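Local coordinates for transcriptional regulator, putative (Vibrio cholerae O1 biovar eltor str. N16961, PDB 3BJN), which is the C-terminal domain of an IclR-family regulator that probably binds DNA and represses allantoin and glyoxylate utilization operons, at residues M33-Q45 against F56-S70. Sequence-based numbering, arbitrary orientation. Where two conformers were deposited one is given.
Sequences MVPVGYRALCVSQ and FVQGQSQPLLRGASS
R39 grips S61 side-on across the edge of the antiparallel sheet in this GAF-like IclR C-terminal domain, where the short outermost strand 61-63 runs antiparallel to strand 39-45, itself the second arm of a hairpin closed by a type II' turn from V36 to R39. R39 CB lies 3.3 Å from Q62 O. R39 CD then passes S61 OG, and the bend at chi3 (69°) swings the guanidinium across strand 61-63. R39 NE donates to S61 OG at 2.9 Å with the hydroxyl in the guanidinium plane, while R39 NH2 reaches S61 O from above that carbonyl's plane; R39 NH1 ends beside P63 CG. Q62 C and P63 N lie over one face of the group, toward its rim.

The backbones pair as A40 with Q62, a hydrogen-bonded pair flanked by the non-hydrogen-bonded pairs R39-P63 and L41-S61. Beyond them, C42 N donates to Q60 O, and C42 O accepts from G59 N within the type II turn V57-Q60. Ahead of strand 61-63, Q45 and Q58 continue the join: Q58 OE1 accepts a bond from Q45 N at 2.9 Å, and Q45 NE2 meets F56 O at 2.8 Å, nearly straight (174°) but from above the carbonyl plane.

On the side of A40, L64 points its CD1 at the A40 methyl, L64 CD1 to A40 CB being 3.6 Å, and its CD2 at P35 CB; I85 of helix 79-88 also packs on L64. M33, a selenomethionine in strand 29-36, has its CG near S69, whose hydroxyl is hydrogen-bonded to S139 and S125. Bent at chi2 and chi3, the M33 chain crosses F56 at about a right angle in an oblique Met-aromatic contact, with M33 CE 3.5 Å from F56 CE1.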
loop_
_atom_site.group_PDB
_atom_site.type_symbol
_atom_site.label_atom_id
_atom_site.label_comp_id
_atom_site.label_asym_id
_atom_site.label_seq_id
_atom_site.Cartn_x
_atom_site.Cartn_y
_atom_site.Cartn_z
HETATM N N MSE A 33 -1.408 4.089 -4.115
HETATM C CA MSE A 33 -0.900 5.054 -3.130
HETATM C C MSE A 33 0.449 5.584 -3.569
HETATM O O MSE A 33 1.236 4.850 -4.175
HETATM C CB MSE A 33 -0.711 4.340 -1.789
HETATM C CG MSE A 33 -1.794 3.295 -1.462
HETATM SE SE MSE A 33 -3.341 4.345 -0.853
HETATM C CE MSE A 33 -2.484 4.706 0.780
ATOM N N VAL A 34 0.747 6.841 -3.241
ATOM C CA VAL A 34 2.093 7.355 -3.511
ATOM C C VAL A 34 2.601 8.084 -2.292
ATOM O O VAL A 34 1.820 8.650 -1.511
ATOM C CB VAL A 34 2.218 8.263 -4.757
ATOM C CG1 VAL A 34 1.837 7.499 -6.026
ATOM C CG2 VAL A 34 1.429 9.552 -4.581
ATOM N N PRO A 35 3.925 8.027 -2.082
ATOM C CA PRO A 35 4.479 8.720 -0.916
ATOM C C PRO A 35 4.635 10.208 -1.197
ATOM O O PRO A 35 5.116 10.578 -2.277
ATOM C CB PRO A 35 5.827 8.026 -0.714
ATOM C CG PRO A 35 6.233 7.505 -2.071
ATOM C CD PRO A 35 4.961 7.297 -2.866
ATOM N N VAL A 36 4.203 11.050 -0.258
ATOM C CA VAL A 36 4.337 12.498 -0.419
ATOM C C VAL A 36 4.766 13.016 0.941
ATOM O O VAL A 36 3.956 13.118 1.877
ATOM C CB VAL A 36 2.997 13.165 -0.836
ATOM C CG1 VAL A 36 3.188 14.668 -1.050
ATOM C CG2 VAL A 36 2.445 12.492 -2.124
ATOM N N GLY A 37 6.053 13.304 1.046
ATOM C CA GLY A 37 6.592 13.826 2.300
ATOM C C GLY A 37 6.416 12.813 3.411
ATOM O O GLY A 37 6.947 11.671 3.338
ATOM N N TYR A 38 5.676 13.223 4.447
ATOM C CA TYR A 38 5.465 12.358 5.597
ATOM C C TYR A 38 4.224 11.464 5.452
ATOM O O TYR A 38 3.850 10.774 6.424
ATOM C CB TYR A 38 5.298 13.212 6.853
ATOM C CG TYR A 38 6.523 13.945 7.301
ATOM C CD1 TYR A 38 7.783 13.328 7.326
ATOM C CD2 TYR A 38 6.435 15.259 7.775
ATOM C CE1 TYR A 38 8.910 14.001 7.794
ATOM C CE2 TYR A 38 7.531 15.936 8.237
ATOM C CZ TYR A 38 8.785 15.318 8.265
ATOM O OH TYR A 38 9.845 16.045 8.756
ATOM N N ARG A 39 3.551 11.524 4.287
ATOM C CA ARG A 39 2.200 10.914 4.160
ATOM C C ARG A 39 2.062 10.045 2.933
ATOM O O ARG A 39 2.863 10.135 2.014
ATOM C CB ARG A 39 1.089 11.988 4.177
ATOM C CG ARG A 39 1.253 12.956 5.366
ATOM C CD ARG A 39 0.165 13.989 5.397
ATOM N NE ARG A 39 -1.136 13.432 5.733
ATOM C CZ ARG A 39 -1.593 13.240 6.973
ATOM N NH1 ARG A 39 -0.838 13.520 8.046
ATOM N NH2 ARG A 39 -2.821 12.721 7.142
ATOM N N ALA A 40 1.067 9.161 2.986
ATOM C CA ALA A 40 0.730 8.248 1.885
ATOM C C ALA A 40 -0.546 8.814 1.276
ATOM O O ALA A 40 -1.580 8.883 1.939
ATOM C CB ALA A 40 0.499 6.846 2.422
ATOM N N LEU A 41 -0.462 9.239 0.022
ATOM C CA LEU A 41 -1.618 9.804 -0.657
ATOM C C LEU A 41 -2.362 8.722 -1.460
ATOM O O LEU A 41 -1.751 7.989 -2.229
ATOM C CB LEU A 41 -1.165 10.926 -1.597
ATOM C CG LEU A 41 -2.259 11.492 -2.495
ATOM C CD1 LEU A 41 -3.286 12.293 -1.682
ATOM C CD2 LEU A 41 -1.651 12.370 -3.576
ATOM N N CYS A 42 -3.674 8.647 -1.296
ATOM C CA CYS A 42 -4.448 7.727 -2.122
ATOM C C CYS A 42 -4.780 8.410 -3.453
ATOM O O CYS A 42 -5.614 9.319 -3.501
ATOM C CB CYS A 42 -5.698 7.304 -1.384
ATOM S SG CYS A 42 -6.661 6.134 -2.360
ATOM N N VAL A 43 -4.104 8.003 -4.521
ATOM C CA VAL A 43 -4.245 8.678 -5.808
ATOM C C VAL A 43 -5.424 8.143 -6.628
ATOM O O VAL A 43 -6.121 8.898 -7.333
ATOM C CB VAL A 43 -2.938 8.575 -6.621
ATOM C CG1 VAL A 43 -3.115 9.062 -8.053
ATOM C CG2 VAL A 43 -1.840 9.401 -5.928
ATOM N N SER A 44 -5.661 6.841 -6.521
ATOM C CA SER A 44 -6.757 6.229 -7.255
ATOM C C SER A 44 -7.300 5.083 -6.417
ATOM O O SER A 44 -6.535 4.348 -5.809
ATOM C CB SER A 44 -6.280 5.716 -8.608
ATOM O OG SER A 44 -7.384 5.192 -9.374
ATOM N N GLN A 45 -8.626 4.962 -6.365
ATOM C CA GLN A 45 -9.243 3.946 -5.522
ATOM C C GLN A 45 -10.498 3.400 -6.170
ATOM O O GLN A 45 -11.288 4.176 -6.730
ATOM C CB GLN A 45 -9.617 4.565 -4.189
ATOM C CG GLN A 45 -10.171 3.591 -3.156
ATOM C CD GLN A 45 -10.566 4.316 -1.904
ATOM O OE1 GLN A 45 -11.439 5.186 -1.939
ATOM N NE2 GLN A 45 -9.903 4.016 -0.805
ATOM N N PHE A 56 -8.933 4.990 4.176
ATOM C CA PHE A 56 -8.346 5.320 2.881
ATOM C C PHE A 56 -9.407 5.876 1.945
ATOM O O PHE A 56 -10.391 5.205 1.639
ATOM C CB PHE A 56 -7.687 4.075 2.299
ATOM C CG PHE A 56 -6.500 3.626 3.086
ATOM C CD1 PHE A 56 -5.287 4.310 2.983
ATOM C CD2 PHE A 56 -6.595 2.555 3.967
ATOM C CE1 PHE A 56 -4.180 3.926 3.719
ATOM C CE2 PHE A 56 -5.491 2.160 4.707
ATOM C CZ PHE A 56 -4.264 2.848 4.574
ATOM N N VAL A 57 -9.181 7.109 1.498
ATOM C CA VAL A 57 -10.147 7.834 0.668
ATOM C C VAL A 57 -9.363 8.487 -0.475
ATOM O O VAL A 57 -8.356 9.149 -0.236
ATOM C CB VAL A 57 -10.870 8.928 1.498
ATOM C CG1 VAL A 57 -11.748 9.838 0.600
ATOM C CG2 VAL A 57 -11.750 8.281 2.585
ATOM N N GLN A 58 -9.829 8.300 -1.707
ATOM C CA GLN A 58 -9.192 8.936 -2.853
ATOM C C GLN A 58 -9.028 10.444 -2.644
ATOM O O GLN A 58 -9.973 11.136 -2.235
ATOM C CB GLN A 58 -9.987 8.671 -4.132
ATOM C CG GLN A 58 -9.203 9.023 -5.370
ATOM C CD GLN A 58 -9.892 8.590 -6.644
ATOM O OE1 GLN A 58 -10.154 7.404 -6.866
ATOM N NE2 GLN A 58 -10.160 9.551 -7.510
ATOM N N GLY A 59 -7.822 10.939 -2.917
ATOM C CA GLY A 59 -7.519 12.375 -2.771
ATOM C C GLY A 59 -7.141 12.797 -1.365
ATOM O O GLY A 59 -6.829 13.977 -1.127
ATOM N N GLN A 60 -7.188 11.851 -0.436
ATOM C CA GLN A 60 -6.762 12.107 0.947
ATOM C C GLN A 60 -5.528 11.267 1.296
ATOM O O GLN A 60 -5.266 10.235 0.681
ATOM C CB GLN A 60 -7.904 11.842 1.938
ATOM C CG GLN A 60 -9.166 12.723 1.710
ATOM C CD GLN A 60 -8.899 14.235 1.729
ATOM O OE1 GLN A 60 -8.207 14.766 2.622
ATOM N NE2 GLN A 60 -9.477 14.944 0.756
ATOM N N SER A 61 -4.781 11.744 2.297
ATOM C CA SER A 61 -3.565 11.077 2.732
ATOM C C SER A 61 -3.598 10.690 4.214
ATOM O O SER A 61 -4.401 11.218 5.000
ATOM C CB SER A 61 -2.351 11.963 2.482
ATOM O OG SER A 61 -2.475 13.149 3.229
ATOM N N GLN A 62 -2.745 9.735 4.563
ATOM C CA GLN A 62 -2.579 9.203 5.916
ATOM C C GLN A 62 -1.098 9.285 6.279
ATOM O O GLN A 62 -0.265 9.180 5.398
ATOM C CB GLN A 62 -2.984 7.722 5.940
ATOM C CG GLN A 62 -4.500 7.461 5.859
ATOM C CD GLN A 62 -5.218 7.769 7.172
ATOM O OE1 GLN A 62 -4.826 7.293 8.245
ATOM N NE2 GLN A 62 -6.278 8.568 7.089
ATOM N N PRO A 63 -0.763 9.358 7.573
ATOM C CA PRO A 63 0.668 9.321 7.887
ATOM C C PRO A 63 1.353 8.057 7.357
ATOM O O PRO A 63 0.776 6.958 7.386
ATOM C CB PRO A 63 0.685 9.333 9.430
ATOM C CG PRO A 63 -0.628 9.936 9.819
ATOM C CD PRO A 63 -1.600 9.470 8.782
ATOM N N LEU A 64 2.583 8.224 6.880
ATOM C CA LEU A 64 3.393 7.144 6.355
ATOM C C LEU A 64 4.067 6.453 7.530
ATOM O O LEU A 64 5.220 6.764 7.907
ATOM C CB LEU A 64 4.405 7.740 5.365
ATOM C CG LEU A 64 4.895 7.027 4.117
ATOM C CD1 LEU A 64 3.880 6.225 3.437
ATOM C CD2 LEU A 64 5.595 8.055 3.167
ATOM N N LEU A 65 3.323 5.523 8.145
ATOM C CA LEU A 65 3.759 4.942 9.418
ATOM C C LEU A 65 3.100 3.599 9.677
ATOM O O LEU A 65 3.804 2.617 9.923
ATOM C CB LEU A 65 3.468 5.899 10.583
ATOM C CG LEU A 65 3.706 5.444 12.039
ATOM C CD1 LEU A 65 5.208 5.275 12.228
ATOM C CD2 LEU A 65 3.155 6.446 13.032
ATOM N N ARG A 66 1.768 3.567 9.645
ATOM C CA ARG A 66 1.004 2.352 9.912
ATOM C C ARG A 66 0.453 1.739 8.625
ATOM O O ARG A 66 0.200 2.447 7.651
ATOM C CB ARG A 66 -0.155 2.637 10.867
ATOM C CG ARG A 66 0.246 3.254 12.219
ATOM C CD ARG A 66 1.279 2.424 12.950
ATOM N NE ARG A 66 1.671 3.050 14.218
ATOM C CZ ARG A 66 2.784 2.765 14.901
ATOM N NH1 ARG A 66 3.646 1.855 14.453
ATOM N NH2 ARG A 66 3.036 3.403 16.035
ATOM N N GLY A 67 0.265 0.421 8.654
ATOM C CA GLY A 67 -0.419 -0.275 7.559
ATOM C C GLY A 67 0.535 -0.793 6.500
ATOM O O GLY A 67 1.631 -0.259 6.317
ATOM N N ALA A 68 0.075 -1.813 5.775
ATOM C CA ALA A 68 0.878 -2.451 4.725
ATOM C C ALA A 68 1.402 -1.479 3.671
ATOM O O ALA A 68 2.540 -1.606 3.271
ATOM C CB ALA A 68 0.076 -3.566 4.066
ATOM N N SER A 69 0.586 -0.513 3.240
ATOM C CA SER A 69 0.995 0.413 2.178
ATOM C C SER A 69 2.174 1.267 2.653
ATOM O O SER A 69 3.172 1.421 1.934
ATOM C CB SER A 69 -0.157 1.369 1.827
ATOM O OG SER A 69 -1.294 0.676 1.368
ATOM N N SER A 70 2.044 1.820 3.860
ATOM C CA SER A 70 3.130 2.634 4.454
ATOM C C SER A 70 4.397 1.798 4.602
ATOM O O SER A 70 5.492 2.258 4.251
ATOM C CB SER A 70 2.752 3.181 5.837
ATOM O OG SER A 70 1.697 4.105 5.713
HETATM O O HOH W 1 -4.027 7.439 2.058
#